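Local coordinates for tryptophan--tRNA ligase (Aeropyrum pernix, PDB 3A04), which catalyses the ATP-dependent attachment of L-tryptophan to tRNA(Trp), releasing AMP and diphosphate, as a class I aminoacyl-tRNA synthetase, at residues His312-Asp317 / Lys338-Glu343. Sequence-based numbering, arbitrary orientation.
Sequences HLMPDD and KQIAWE. With CD (cadmium ion), chain C.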
loop_
_atom_site.group_PDB
_atom_site.type_symbol
_atom_site.label_atom_id
_atom_site.label_comp_id
_atom_site.label_asym_id
_atom_site.label_seq_id
_atom_site.Cartn_x
_atom_site.Cartn_y
_atom_site.Cartn_z
ATOM N N HIS A 312 3.811 -6.981 37.482
ATOM C CA HIS A 312 4.820 -5.892 37.544
ATOM C C HIS A 312 5.532 -5.641 38.849
ATOM O O HIS A 312 6.734 -5.466 38.841
ATOM C CB HIS A 312 4.169 -4.545 37.168
ATOM C CG HIS A 312 3.502 -4.587 35.823
ATOM N ND1 HIS A 312 4.234 -4.553 34.658
ATOM C CD2 HIS A 312 2.199 -4.737 35.464
ATOM C CE1 HIS A 312 3.401 -4.624 33.624
ATOM N NE2 HIS A 312 2.163 -4.750 34.090
ATOM N N LEU A 313 4.783 -5.431 39.926
ATOM C CA LEU A 313 5.386 -4.718 41.116
ATOM C C LEU A 313 6.264 -5.614 42.024
ATOM O O LEU A 313 7.145 -5.109 42.754
ATOM C CB LEU A 313 4.285 -4.030 41.973
ATOM C CG LEU A 313 3.436 -2.995 41.240
ATOM C CD1 LEU A 313 2.280 -2.456 42.130
ATOM C CD2 LEU A 313 4.352 -1.900 40.507
ATOM N N MET A 314 6.012 -6.928 41.947
ATOM C CA MET A 314 6.721 -7.914 42.759
ATOM C C MET A 314 7.353 -9.020 41.894
ATOM O O MET A 314 6.778 -10.092 41.781
ATOM C CB MET A 314 5.783 -8.546 43.804
ATOM C CG MET A 314 5.317 -7.555 44.856
ATOM S SD MET A 314 4.115 -8.208 46.080
ATOM C CE MET A 314 3.813 -6.726 47.055
ATOM N N PRO A 315 8.501 -8.727 41.250
ATOM C CA PRO A 315 9.193 -9.740 40.468
ATOM C C PRO A 315 9.647 -10.944 41.290
ATOM O O PRO A 315 9.925 -12.021 40.717
ATOM C CB PRO A 315 10.423 -9.006 39.945
ATOM C CG PRO A 315 10.506 -7.742 40.790
ATOM C CD PRO A 315 9.090 -7.397 41.018
ATOM N N ASP A 316 9.749 -10.753 42.591
ATOM C CA ASP A 316 10.299 -11.809 43.463
ATOM C C ASP A 316 9.165 -12.777 43.750
ATOM O O ASP A 316 8.148 -12.385 44.306
ATOM C CB ASP A 316 10.861 -11.215 44.764
ATOM C CG ASP A 316 11.477 -12.309 45.671
ATOM O OD1 ASP A 316 12.622 -12.731 45.362
ATOM O OD2 ASP A 316 10.780 -12.771 46.607
ATOM N N ASP A 317 9.305 -14.032 43.325
ATOM C CA ASP A 317 8.205 -15.019 43.501
ATOM C C ASP A 317 7.720 -15.186 44.966
ATOM O O ASP A 317 6.478 -15.250 45.238
ATOM C CB ASP A 317 8.556 -16.389 42.893
ATOM C CG ASP A 317 8.557 -16.402 41.359
ATOM O OD1 ASP A 317 8.202 -15.389 40.705
ATOM O OD2 ASP A 317 8.966 -17.444 40.787
ATOM N N LYS A 338 -2.848 -2.456 49.443
ATOM C CA LYS A 338 -2.702 -1.345 48.527
ATOM C C LYS A 338 -1.540 -0.477 48.875
ATOM O O LYS A 338 -0.844 -0.054 47.981
ATOM C CB LYS A 338 -3.963 -0.459 48.490
ATOM C CG LYS A 338 -5.111 -1.203 47.740
ATOM C CD LYS A 338 -6.448 -0.428 47.810
ATOM C CE LYS A 338 -7.426 -0.943 46.659
ATOM N NZ LYS A 338 -8.773 -0.291 46.755
ATOM N N GLN A 339 -1.325 -0.157 50.166
ATOM C CA GLN A 339 -0.173 0.701 50.423
ATOM C C GLN A 339 1.138 -0.081 50.138
ATOM O O GLN A 339 2.085 0.506 49.636
ATOM C CB GLN A 339 -0.223 1.308 51.875
ATOM C CG GLN A 339 1.052 2.027 52.300
ATOM C CD GLN A 339 1.381 3.303 51.572
ATOM O OE1 GLN A 339 0.572 3.883 50.786
ATOM N NE2 GLN A 339 2.579 3.794 51.858
ATOM N N ILE A 340 1.199 -1.387 50.415
ATOM C CA ILE A 340 2.385 -2.186 50.066
ATOM C C ILE A 340 2.686 -2.122 48.516
ATOM O O ILE A 340 3.825 -1.896 48.055
ATOM C CB ILE A 340 2.186 -3.668 50.522
ATOM C CG1 ILE A 340 2.400 -3.864 52.064
ATOM C CG2 ILE A 340 3.242 -4.658 49.876
ATOM C CD1 ILE A 340 1.767 -5.348 52.543
ATOM N N ALA A 341 1.647 -2.309 47.737
ATOM C CA ALA A 341 1.782 -2.247 46.257
ATOM C C ALA A 341 2.157 -0.815 45.897
ATOM O O ALA A 341 3.035 -0.621 45.061
ATOM C CB ALA A 341 0.479 -2.613 45.657
ATOM N N TRP A 342 1.570 0.185 46.601
ATOM C CA TRP A 342 1.884 1.581 46.276
ATOM C C TRP A 342 3.338 1.876 46.465
ATOM O O TRP A 342 3.964 2.531 45.597
ATOM C CB TRP A 342 0.969 2.629 47.002
ATOM C CG TRP A 342 1.639 3.943 46.900
ATOM C CD1 TRP A 342 2.294 4.614 47.928
ATOM C CD2 TRP A 342 1.912 4.692 45.693
ATOM N NE1 TRP A 342 2.895 5.757 47.432
ATOM C CE2 TRP A 342 2.678 5.834 46.073
ATOM C CE3 TRP A 342 1.546 4.534 44.332
ATOM C CZ2 TRP A 342 3.103 6.814 45.143
ATOM C CZ3 TRP A 342 1.957 5.522 43.396
ATOM C CH2 TRP A 342 2.729 6.658 43.816
ATOM N N GLU A 343 3.950 1.385 47.574
ATOM C CA GLU A 343 5.365 1.676 47.771
ATOM C C GLU A 343 6.267 1.094 46.714
ATOM O O GLU A 343 7.333 1.673 46.348
ATOM C CB GLU A 343 5.856 1.237 49.200
ATOM C CG GLU A 343 5.144 2.043 50.315
ATOM C CD GLU A 343 5.531 3.541 50.398
ATOM O OE1 GLU A 343 5.964 4.161 49.463
ATOM O OE2 GLU A 343 5.386 4.171 51.422
HETATM CD CD CD C . 5.727 6.320 49.959
#
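Leu313 and Met314, where helix 304-313 ends, reach across to Ala341 and Ile340, so that the C-terminal end of one helix packs against the side of helix 334-364 in the helical part of this class I synthetase that holds the iron-sulfur cluster; the pocket of the cluster includes Cys334 and Cys337 of the same helix. Leu313 points at the other helix, and its CD1 methyl lies against Ala341, with Leu313 CD1 3.5 Å from Ala341 O and 4.0 Å from Ala341 CB. The small methyl of Ala341 probably lets the leucine branch approach the backbone.

Met314, the first residue to leave the helix, carries its chain fully extended past CG (chi2 176°, chi3 -178°), which brings the unbranched thioether across to Ile340. The two side chains meet at about a right angle, Met314 CE 3.5 Å from Ile340 CG2. Val320 and Ile323 also touch this side chain, so the methionine packs between helix 317-328 and helix 334-364. Asp316 then starts helix 317-328 as its N-cap, OD2 accepting a bond from the Glu319 N, and Asp317 forms salt bridges with Arg48 and Arg49. On helix 334-364, Glu346 OE1 binds a cadmium ion together with Glu343, whose OE1 lies 2.2 Å and OE2, more loosely, 2.6 Å from the metal.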